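Local coordinates for RxLR effector protein 54 (Phytophthora infestans, PDB 5L7S), which binds the host autophagy protein ATG8CL through a C-terminal ATG8-interacting motif and stimulates autophagosome formation in the plant cell, at residues A218-F232 / W254-D266. Sequence-based numbering, arbitrary orientation.
Sequences ADVWLKARETPEEVF and WLRYTQTYRDKID
Trp221 and Tyr257 meet as a T-shaped pair at the core of the fifth WY-domain, a helical bundle of the RxLR effector family. The six-membered ring of Trp221 directs its CE3 edge at one face of Tyr257, the planes at 86° and the centroids 5.5 Å apart. Tyr257 enters as a knob among Ala218, Trp221, Leu222 and Val231, the CG2 methyl of Val231 lying against Tyr257 CE2. On the next turn Pro228 stands on Tyr261, its CD 3.5 Å from the ring centroid in a CH-pi contact almost on the ring normal, while Ile265 CG2 lies over the rim of the opposite face. Leu222, a reciprocal knob, reaches Ile265 CD1 and Thr260 CG2 with its methyls. Nearer the N-terminal end of helix 249-266, the edge of Phe232 meets a face of Trp254; Ala275 of helix 272-279 also touches Trp254. With CG anti to the backbone N (chi1 179°), Tyr257 extends to the loop between helices 212-223 and 228-235, and its OH donates to Glu226 O at 2.6 Å. Outside the pair, Trp221 NE1 hydrogen-bonds Glu203 OE1 of helix 196-207. Pro228 O takes two donors from opposite faces of its carbonyl plane, Phe232 N and Trp254 NE1; Trp254 NE1 lies 2.8 Å from Pro228 O.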
ATOM      1  N   ALA A 218       6.253  -0.621  19.687  1.00 91.19           N
ATOM      2  CA  ALA A 218       5.504  -0.845  20.926  1.00 91.59           C
ATOM      3  C   ALA A 218       4.138  -0.156  20.920  1.00 93.69           C
ATOM      4  O   ALA A 218       3.172  -0.696  21.453  1.00 96.80           O
ATOM      5  CB  ALA A 218       6.319  -0.388  22.126  1.00 92.60           C
ATOM      6  N   ASP A 219       4.066   1.032  20.315  1.00 95.08           N
ATOM      7  CA  ASP A 219       2.800   1.761  20.168  1.00 95.04           C
ATOM      8  C   ASP A 219       1.868   1.082  19.164  1.00 90.48           C
ATOM      9  O   ASP A 219       0.654   1.061  19.369  1.00 91.97           O
ATOM     10  CB  ASP A 219       3.044   3.222  19.753  1.00 97.44           C
ATOM     11  CG  ASP A 219       3.831   4.018  20.795  1.00 98.99           C
ATOM     12  OD1 ASP A 219       3.967   3.563  21.953  1.00103.40           O
ATOM     13  OD2 ASP A 219       4.323   5.110  20.447  1.00 99.10           O
ATOM     14  N   VAL A 220       2.438   0.537  18.089  1.00 86.88           N
ATOM     15  CA  VAL A 220       1.666  -0.193  17.070  1.00 87.37           C
ATOM     16  C   VAL A 220       1.045  -1.487  17.620  1.00 87.29           C
ATOM     17  O   VAL A 220      -0.114  -1.792  17.317  1.00 91.01           O
ATOM     18  CB  VAL A 220       2.525  -0.471  15.809  1.00 85.74           C
ATOM     19  CG1 VAL A 220       1.847  -1.461  14.867  1.00 86.65           C
ATOM     20  CG2 VAL A 220       2.802   0.835  15.079  1.00 87.14           C
ATOM     21  N   TRP A 221       1.809  -2.235  18.414  1.00 83.67           N
ATOM     22  CA  TRP A 221       1.289  -3.424  19.096  1.00 81.87           C
ATOM     23  C   TRP A 221       0.202  -3.069  20.102  1.00 83.97           C
ATOM     24  O   TRP A 221      -0.795  -3.778  20.213  1.00 86.51           O
ATOM     25  CB  TRP A 221       2.402  -4.175  19.836  1.00 81.19           C
ATOM     26  CG  TRP A 221       3.464  -4.772  18.964  1.00 80.04           C
ATOM     27  CD1 TRP A 221       3.332  -5.191  17.674  1.00 79.31           C
ATOM     28  CD2 TRP A 221       4.817  -5.046  19.340  1.00 79.43           C
ATOM     29  NE1 TRP A 221       4.524  -5.695  17.211  1.00 79.94           N
ATOM     30  CE2 TRP A 221       5.453  -5.623  18.217  1.00 81.02           C
ATOM     31  CE3 TRP A 221       5.557  -4.856  20.516  1.00 78.10           C
ATOM     32  CZ2 TRP A 221       6.800  -6.010  18.234  1.00 80.65           C
ATOM     33  CZ3 TRP A 221       6.896  -5.234  20.532  1.00 78.56           C
ATOM     34  CH2 TRP A 221       7.504  -5.805  19.395  1.00 80.37           C
ATOM     35  N   LEU A 222       0.411  -1.976  20.834  1.00 89.66           N
ATOM     36  CA  LEU A 222      -0.517  -1.543  21.882  1.00 91.15           C
ATOM     37  C   LEU A 222      -1.844  -1.071  21.298  1.00 91.91           C
ATOM     38  O   LEU A 222      -2.900  -1.396  21.840  1.00 92.97           O
ATOM     39  CB  LEU A 222       0.106  -0.430  22.732  1.00 94.67           C
ATOM     40  CG  LEU A 222      -0.556  -0.145  24.080  1.00 98.05           C
ATOM     41  CD1 LEU A 222      -0.330  -1.306  25.039  1.00100.71           C
ATOM     42  CD2 LEU A 222      -0.023   1.152  24.669  1.00 98.12           C
ATOM     43  N   LYS A 223      -1.787  -0.322  20.195  1.00 94.26           N
ATOM     44  CA  LYS A 223      -2.995   0.073  19.452  1.00 95.92           C
ATOM     45  C   LYS A 223      -3.721  -1.140  18.865  1.00 94.23           C
ATOM     46  O   LYS A 223      -4.950  -1.187  18.871  1.00 96.47           O
ATOM     47  CB  LYS A 223      -2.660   1.060  18.330  1.00 97.45           C
ATOM     48  CG  LYS A 223      -3.887   1.616  17.612  1.00100.92           C
ATOM     49  CD  LYS A 223      -3.503   2.617  16.538  1.00105.05           C
ATOM     50  CE  LYS A 223      -4.694   2.970  15.664  1.00106.46           C
ATOM     51  NZ  LYS A 223      -4.327   3.965  14.619  1.00110.32           N
ATOM     52  N   ALA A 224      -2.957  -2.111  18.366  1.00 90.88           N
ATOM     53  CA  ALA A 224      -3.513  -3.378  17.878  1.00 89.25           C
ATOM     54  C   ALA A 224      -3.912  -4.350  19.001  1.00 91.22           C
ATOM     55  O   ALA A 224      -4.416  -5.436  18.718  1.00 91.81           O
ATOM     56  CB  ALA A 224      -2.526  -4.048  16.933  1.00 89.20           C
ATOM     57  N   ARG A 225      -3.659  -3.972  20.259  1.00 95.60           N
ATOM     58  CA  ARG A 225      -4.051  -4.737  21.444  1.00 97.75           C
ATOM     59  C   ARG A 225      -3.414  -6.130  21.477  1.00 94.79           C
ATOM     60  O   ARG A 225      -4.016  -7.085  21.969  1.00 97.49           O
ATOM     61  CB  ARG A 225      -5.583  -4.821  21.561  1.00104.91           C
ATOM     62  CG  ARG A 225      -6.294  -3.472  21.505  1.00110.39           C
ATOM     63  CD  ARG A 225      -7.804  -3.622  21.635  1.00115.34           C
ATOM     64  NE  ARG A 225      -8.199  -4.122  22.954  1.00119.10           N
ATOM     65  CZ  ARG A 225      -8.250  -3.398  24.077  1.00120.71           C
ATOM     66  NH1 ARG A 225      -7.925  -2.100  24.087  1.00120.60           N
ATOM     67  NH2 ARG A 225      -8.626  -3.984  25.214  1.00119.91           N
ATOM     68  N   GLU A 226      -2.183  -6.228  20.974  1.00 92.26           N
ATOM     69  CA  GLU A 226      -1.479  -7.506  20.889  1.00 94.26           C
ATOM     70  C   GLU A 226      -1.112  -7.966  22.297  1.00 93.55           C
ATOM     71  O   GLU A 226      -0.675  -7.159  23.117  1.00 95.62           O
ATOM     72  CB  GLU A 226      -0.205  -7.384  20.044  1.00 96.12           C
ATOM     73  CG  GLU A 226      -0.417  -6.970  18.589  1.00 99.50           C
ATOM     74  CD  GLU A 226      -0.932  -8.082  17.688  1.00101.50           C
ATOM     75  OE1 GLU A 226      -1.342  -9.156  18.178  1.00105.38           O
ATOM     76  OE2 GLU A 226      -0.929  -7.872  16.459  1.00105.09           O
ATOM     77  N   THR A 227      -1.298  -9.255  22.573  1.00 92.59           N
ATOM     78  CA  THR A 227      -0.998  -9.812  23.893  1.00 91.66           C
ATOM     79  C   THR A 227       0.516  -9.938  24.092  1.00 89.25           C
ATOM     80  O   THR A 227       1.253 -10.077  23.110  1.00 85.93           O
ATOM     81  CB  THR A 227      -1.626 -11.209  24.090  1.00 91.36           C
ATOM     82  OG1 THR A 227      -1.146 -12.108  23.081  1.00 90.26           O
ATOM     83  CG2 THR A 227      -3.140 -11.134  24.028  1.00 91.15           C
ATOM     84  N   PRO A 228       0.985  -9.896  25.358  1.00 87.05           N
ATOM     85  CA  PRO A 228       2.386 -10.216  25.646  1.00 87.02           C
ATOM     86  C   PRO A 228       2.831 -11.555  25.052  1.00 89.86           C
ATOM     87  O   PRO A 228       3.974 -11.672  24.600  1.00 92.79           O
ATOM     88  CB  PRO A 228       2.432 -10.257  27.178  1.00 84.36           C
ATOM     89  CG  PRO A 228       1.360  -9.320  27.604  1.00 83.75           C
ATOM     90  CD  PRO A 228       0.279  -9.415  26.563  1.00 85.01           C
ATOM     91  N   GLU A 229       1.928 -12.538  25.040  1.00 93.58           N
ATOM     92  CA  GLU A 229       2.214 -13.863  24.490  1.00 95.43           C
ATOM     93  C   GLU A 229       2.455 -13.811  22.980  1.00 92.78           C
ATOM     94  O   GLU A 229       3.382 -14.452  22.480  1.00 88.27           O
ATOM     95  CB  GLU A 229       1.089 -14.858  24.816  1.00 99.94           C
ATOM     96  CG  GLU A 229       1.000 -15.271  26.287  1.00101.09           C
ATOM     97  CD  GLU A 229       0.064 -14.413  27.131  1.00103.66           C
ATOM     98  OE1 GLU A 229      -0.327 -13.305  26.698  1.00103.42           O
ATOM     99  OE2 GLU A 229      -0.278 -14.850  28.251  1.00108.33           O
ATOM    100  N   GLU A 230       1.634 -13.047  22.262  1.00 92.55           N
ATOM    101  CA  GLU A 230       1.818 -12.887  20.817  1.00 95.31           C
ATOM    102  C   GLU A 230       3.165 -12.216  20.509  1.00 93.43           C
ATOM    103  O   GLU A 230       3.913 -12.705  19.665  1.00 89.82           O
ATOM    104  CB  GLU A 230       0.648 -12.115  20.183  1.00 97.12           C
ATOM    105  CG  GLU A 230       0.648 -12.055  18.653  1.00101.84           C
ATOM    106  CD  GLU A 230       0.276 -13.368  17.972  1.00104.13           C
ATOM    107  OE1 GLU A 230      -0.793 -13.417  17.329  1.00107.19           O
ATOM    108  OE2 GLU A 230       1.053 -14.345  18.051  1.00106.44           O
ATOM    109  N   VAL A 231       3.487 -11.137  21.226  1.00 90.57           N
ATOM    110  CA  VAL A 231       4.742 -10.403  21.003  1.00 87.34           C
ATOM    111  C   VAL A 231       5.954 -11.292  21.309  1.00 88.17           C
ATOM    112  O   VAL A 231       6.920 -11.315  20.539  1.00 84.32           O
ATOM    113  CB  VAL A 231       4.806  -9.090  21.821  1.00 86.80           C
ATOM    114  CG1 VAL A 231       6.159  -8.401  21.649  1.00 88.15           C
ATOM    115  CG2 VAL A 231       3.694  -8.140  21.394  1.00 86.33           C
ATOM    116  N   PHE A 232       5.891 -12.020  22.425  1.00 89.17           N
ATOM    117  CA  PHE A 232       6.890 -13.048  22.766  1.00 91.63           C
ATOM    118  C   PHE A 232       7.110 -14.027  21.605  1.00 92.14           C
ATOM    119  O   PHE A 232       8.238 -14.460  21.359  1.00 90.26           O
ATOM    120  CB  PHE A 232       6.447 -13.820  24.019  1.00 92.74           C
ATOM    121  CG  PHE A 232       7.494 -14.747  24.580  1.00 94.15           C
ATOM    122  CD1 PHE A 232       7.683 -16.022  24.048  1.00 95.07           C
ATOM    123  CD2 PHE A 232       8.271 -14.359  25.665  1.00 96.25           C
ATOM    124  CE1 PHE A 232       8.641 -16.880  24.576  1.00 97.50           C
ATOM    125  CE2 PHE A 232       9.229 -15.212  26.197  1.00 97.80           C
ATOM    126  CZ  PHE A 232       9.414 -16.474  25.653  1.00 96.98           C
ATOM    127  N   TRP A 254      10.499  -6.604  25.297  1.00 85.58           N
ATOM    128  CA  TRP A 254       9.304  -7.404  25.575  1.00 85.35           C
ATOM    129  C   TRP A 254       8.740  -7.121  26.968  1.00 83.47           C
ATOM    130  O   TRP A 254       7.530  -6.943  27.128  1.00 84.68           O
ATOM    131  CB  TRP A 254       9.571  -8.908  25.423  1.00 87.21           C
ATOM    132  CG  TRP A 254       8.362  -9.705  25.788  1.00 87.69           C
ATOM    133  CD1 TRP A 254       7.155  -9.677  25.162  1.00 87.44           C
ATOM    134  CD2 TRP A 254       8.219 -10.592  26.898  1.00 87.50           C
ATOM    135  NE1 TRP A 254       6.271 -10.507  25.797  1.00 88.76           N
ATOM    136  CE2 TRP A 254       6.897 -11.084  26.868  1.00 89.16           C
ATOM    137  CE3 TRP A 254       9.083 -11.034  27.909  1.00 90.36           C
ATOM    138  CZ2 TRP A 254       6.414 -12.001  27.808  1.00 91.78           C
ATOM    139  CZ3 TRP A 254       8.604 -11.945  28.848  1.00 92.67           C
ATOM    140  CH2 TRP A 254       7.278 -12.417  28.789  1.00 93.42           C
ATOM    141  N   LEU A 255       9.621  -7.081  27.961  1.00 81.01           N
ATOM    142  CA  LEU A 255       9.222  -6.782  29.335  1.00 82.00           C
ATOM    143  C   LEU A 255       8.618  -5.385  29.466  1.00 82.03           C
ATOM    144  O   LEU A 255       7.652  -5.203  30.212  1.00 85.21           O
ATOM    145  CB  LEU A 255      10.412  -6.936  30.284  1.00 84.15           C
ATOM    146  CG  LEU A 255      10.933  -8.369  30.451  1.00 84.27           C
ATOM    147  CD1 LEU A 255      12.332  -8.397  31.057  1.00 84.39           C
ATOM    148  CD2 LEU A 255       9.971  -9.200  31.286  1.00 84.24           C
ATOM    149  N   ARG A 256       9.180  -4.415  28.740  1.00 80.34           N
ATOM    150  CA  ARG A 256       8.647  -3.046  28.723  1.00 80.42           C
ATOM    151  C   ARG A 256       7.285  -2.963  28.045  1.00 82.06           C
ATOM    152  O   ARG A 256       6.397  -2.259  28.534  1.00 81.01           O
ATOM    153  CB  ARG A 256       9.619  -2.066  28.050  1.00 79.51           C
ATOM    154  CG  ARG A 256      10.898  -1.788  28.827  1.00 81.69           C
ATOM    155  CD  ARG A 256      10.639  -1.194  30.204  1.00 82.22           C
ATOM    156  NE  ARG A 256      11.867  -0.716  30.844  1.00 83.20           N
ATOM    157  CZ  ARG A 256      11.991  -0.412  32.140  1.00 83.16           C
ATOM    158  NH1 ARG A 256      10.965  -0.523  32.984  1.00 85.93           N
ATOM    159  NH2 ARG A 256      13.164   0.005  32.604  1.00 82.38           N
ATOM    160  N   TYR A 257       7.113  -3.669  26.928  1.00 82.53           N
ATOM    161  CA  TYR A 257       5.790  -3.771  26.312  1.00 84.08           C
ATOM    162  C   TYR A 257       4.798  -4.402  27.279  1.00 83.07           C
ATOM    163  O   TYR A 257       3.691  -3.896  27.448  1.00 82.77           O
ATOM    164  CB  TYR A 257       5.802  -4.578  25.010  1.00 87.38           C
ATOM    165  CG  TYR A 257       4.413  -4.666  24.418  1.00 87.65           C
ATOM    166  CD1 TYR A 257       3.848  -3.569  23.771  1.00 87.32           C
ATOM    167  CD2 TYR A 257       3.636  -5.817  24.563  1.00 87.79           C
ATOM    168  CE1 TYR A 257       2.564  -3.622  23.258  1.00 88.31           C
ATOM    169  CE2 TYR A 257       2.348  -5.880  24.050  1.00 87.36           C
ATOM    170  CZ  TYR A 257       1.821  -4.780  23.398  1.00 88.07           C
ATOM    171  OH  TYR A 257       0.550  -4.822  22.883  1.00 94.72           O
ATOM    172  N   THR A 258       5.205  -5.507  27.902  1.00 83.73           N
ATOM    173  CA  THR A 258       4.350  -6.241  28.834  1.00 84.42           C
ATOM    174  C   THR A 258       3.850  -5.369  29.988  1.00 87.03           C
ATOM    175  O   THR A 258       2.682  -5.474  30.366  1.00 90.81           O
ATOM    176  CB  THR A 258       5.063  -7.493  29.392  1.00 85.40           C
ATOM    177  OG1 THR A 258       5.482  -8.331  28.307  1.00 86.85           O
ATOM    178  CG2 THR A 258       4.140  -8.295  30.303  1.00 85.39           C
ATOM    179  N   GLN A 259       4.710  -4.509  30.534  1.00 90.38           N
ATOM    180  CA  GLN A 259       4.286  -3.615  31.626  1.00 94.76           C
ATOM    181  C   GLN A 259       3.333  -2.520  31.127  1.00 94.43           C
ATOM    182  O   GLN A 259       2.413  -2.130  31.849  1.00 96.50           O
ATOM    183  CB  GLN A 259       5.482  -3.040  32.415  1.00 94.19           C
ATOM    184  CG  GLN A 259       6.178  -1.812  31.841  1.00 92.53           C
ATOM    185  CD  GLN A 259       7.207  -1.245  32.798  1.00 89.67           C
ATOM    186  OE1 GLN A 259       8.331  -1.736  32.883  1.00 92.45           O
ATOM    187  NE2 GLN A 259       6.827  -0.207  33.526  1.00 88.36           N
ATOM    188  N   THR A 260       3.554  -2.040  29.900  1.00 95.45           N
ATOM    189  CA  THR A 260       2.621  -1.117  29.242  1.00 94.81           C
ATOM    190  C   THR A 260       1.251  -1.772  29.069  1.00 94.87           C
ATOM    191  O   THR A 260       0.229  -1.167  29.388  1.00 97.28           O
ATOM    192  CB  THR A 260       3.130  -0.662  27.853  1.00 94.44           C
ATOM    193  OG1 THR A 260       4.491  -0.228  27.947  1.00 92.23           O
ATOM    194  CG2 THR A 260       2.277   0.478  27.307  1.00 95.16           C
ATOM    195  N   TYR A 261       1.249  -3.012  28.583  1.00 96.24           N
ATOM    196  CA  TYR A 261       0.022  -3.799  28.417  1.00 98.42           C
ATOM    197  C   TYR A 261      -0.716  -3.934  29.749  1.00 98.16           C
ATOM    198  O   TYR A 261      -1.908  -3.640  29.838  1.00 98.18           O
ATOM    199  CB  TYR A 261       0.353  -5.183  27.850  1.00 99.60           C
ATOM    200  CG  TYR A 261      -0.840  -5.976  27.371  1.00103.71           C
ATOM    201  CD1 TYR A 261      -1.314  -5.842  26.063  1.00105.34           C
ATOM    202  CD2 TYR A 261      -1.481  -6.885  28.213  1.00105.98           C
ATOM    203  CE1 TYR A 261      -2.405  -6.577  25.614  1.00107.32           C
ATOM    204  CE2 TYR A 261      -2.570  -7.626  27.773  1.00109.85           C
ATOM    205  CZ  TYR A 261      -3.029  -7.468  26.474  1.00111.06           C
ATOM    206  OH  TYR A 261      -4.106  -8.202  26.040  1.00113.52           O
ATOM    207  N   ARG A 262       0.019  -4.358  30.774  1.00101.03           N
ATOM    208  CA  ARG A 262      -0.490  -4.438  32.144  1.00105.22           C
ATOM    209  C   ARG A 262      -1.033  -3.089  32.630  1.00108.11           C
ATOM    210  O   ARG A 262      -2.058  -3.047  33.295  1.00110.29           O
ATOM    211  CB  ARG A 262       0.618  -4.931  33.083  1.00109.37           C
ATOM    212  CG  ARG A 262       0.202  -5.155  34.528  1.00114.41           C
ATOM    213  CD  ARG A 262       1.360  -5.722  35.335  1.00119.03           C
ATOM    214  NE  ARG A 262       0.962  -6.133  36.684  1.00123.81           N
ATOM    215  CZ  ARG A 262       0.271  -7.237  36.989  1.00126.70           C
ATOM    216  NH1 ARG A 262      -0.143  -8.083  36.046  1.00128.06           N
ATOM    217  NH2 ARG A 262      -0.019  -7.495  38.262  1.00127.08           N
ATOM    218  N   ASP A 263      -0.349  -1.996  32.298  1.00110.88           N
ATOM    219  CA  ASP A 263      -0.788  -0.653  32.698  1.00112.72           C
ATOM    220  C   ASP A 263      -2.053  -0.177  31.969  1.00110.91           C
ATOM    221  O   ASP A 263      -2.967   0.345  32.606  1.00112.42           O
ATOM    222  CB  ASP A 263       0.340   0.371  32.492  1.00115.42           C
ATOM    223  CG  ASP A 263       0.043   1.720  33.151  1.00118.41           C
ATOM    224  OD1 ASP A 263      -0.302   1.738  34.352  1.00117.30           O
ATOM    225  OD2 ASP A 263       0.163   2.763  32.469  1.00117.76           O
ATOM    226  N   LYS A 264      -2.103  -0.367  30.650  1.00112.54           N
ATOM    227  CA  LYS A 264      -3.141   0.247  29.798  1.00113.42           C
ATOM    228  C   LYS A 264      -4.326  -0.643  29.395  1.00113.25           C
ATOM    229  O   LYS A 264      -5.379  -0.113  29.035  1.00110.08           O
ATOM    230  CB  LYS A 264      -2.502   0.791  28.515  1.00114.56           C
ATOM    231  CG  LYS A 264      -1.430   1.848  28.722  1.00115.56           C
ATOM    232  CD  LYS A 264      -1.994   3.110  29.346  1.00115.51           C
ATOM    233  CE  LYS A 264      -1.004   4.255  29.261  1.00117.28           C
ATOM    234  NZ  LYS A 264      -1.354   5.330  30.224  1.00120.23           N
ATOM    235  N   ILE A 265      -4.166  -1.968  29.430  1.00111.57           N
ATOM    236  CA  ILE A 265      -5.151  -2.872  28.813  1.00110.34           C
ATOM    237  C   ILE A 265      -5.746  -3.930  29.750  1.00114.90           C
ATOM    238  O   ILE A 265      -6.969  -4.057  29.803  1.00118.94           O
ATOM    239  CB  ILE A 265      -4.571  -3.523  27.535  1.00109.18           C
ATOM    240  CG1 ILE A 265      -4.288  -2.423  26.500  1.00109.26           C
ATOM    241  CG2 ILE A 265      -5.521  -4.585  26.975  1.00109.39           C
ATOM    242  CD1 ILE A 265      -3.783  -2.904  25.156  1.00110.31           C
ATOM    243  N   ASP A 266      -4.910  -4.688  30.461  1.00118.62           N
ATOM    244  CA  ASP A 266      -5.391  -5.838  31.246  1.00120.61           C
ATOM    245  C   ASP A 266      -5.331  -5.680  32.771  1.00127.92           C
ATOM    246  O   ASP A 266      -6.199  -6.217  33.462  1.00139.97           O
ATOM    247  CB  ASP A 266      -4.643  -7.105  30.823  1.00118.86           C
ATOM    248  CG  ASP A 266      -5.519  -8.356  30.874  1.00116.06           C
ATOM    249  OD1 ASP A 266      -6.197  -8.586  31.896  1.00112.98           O
ATOM    250  OD2 ASP A 266      -5.524  -9.117  29.882  1.00114.36           O
TER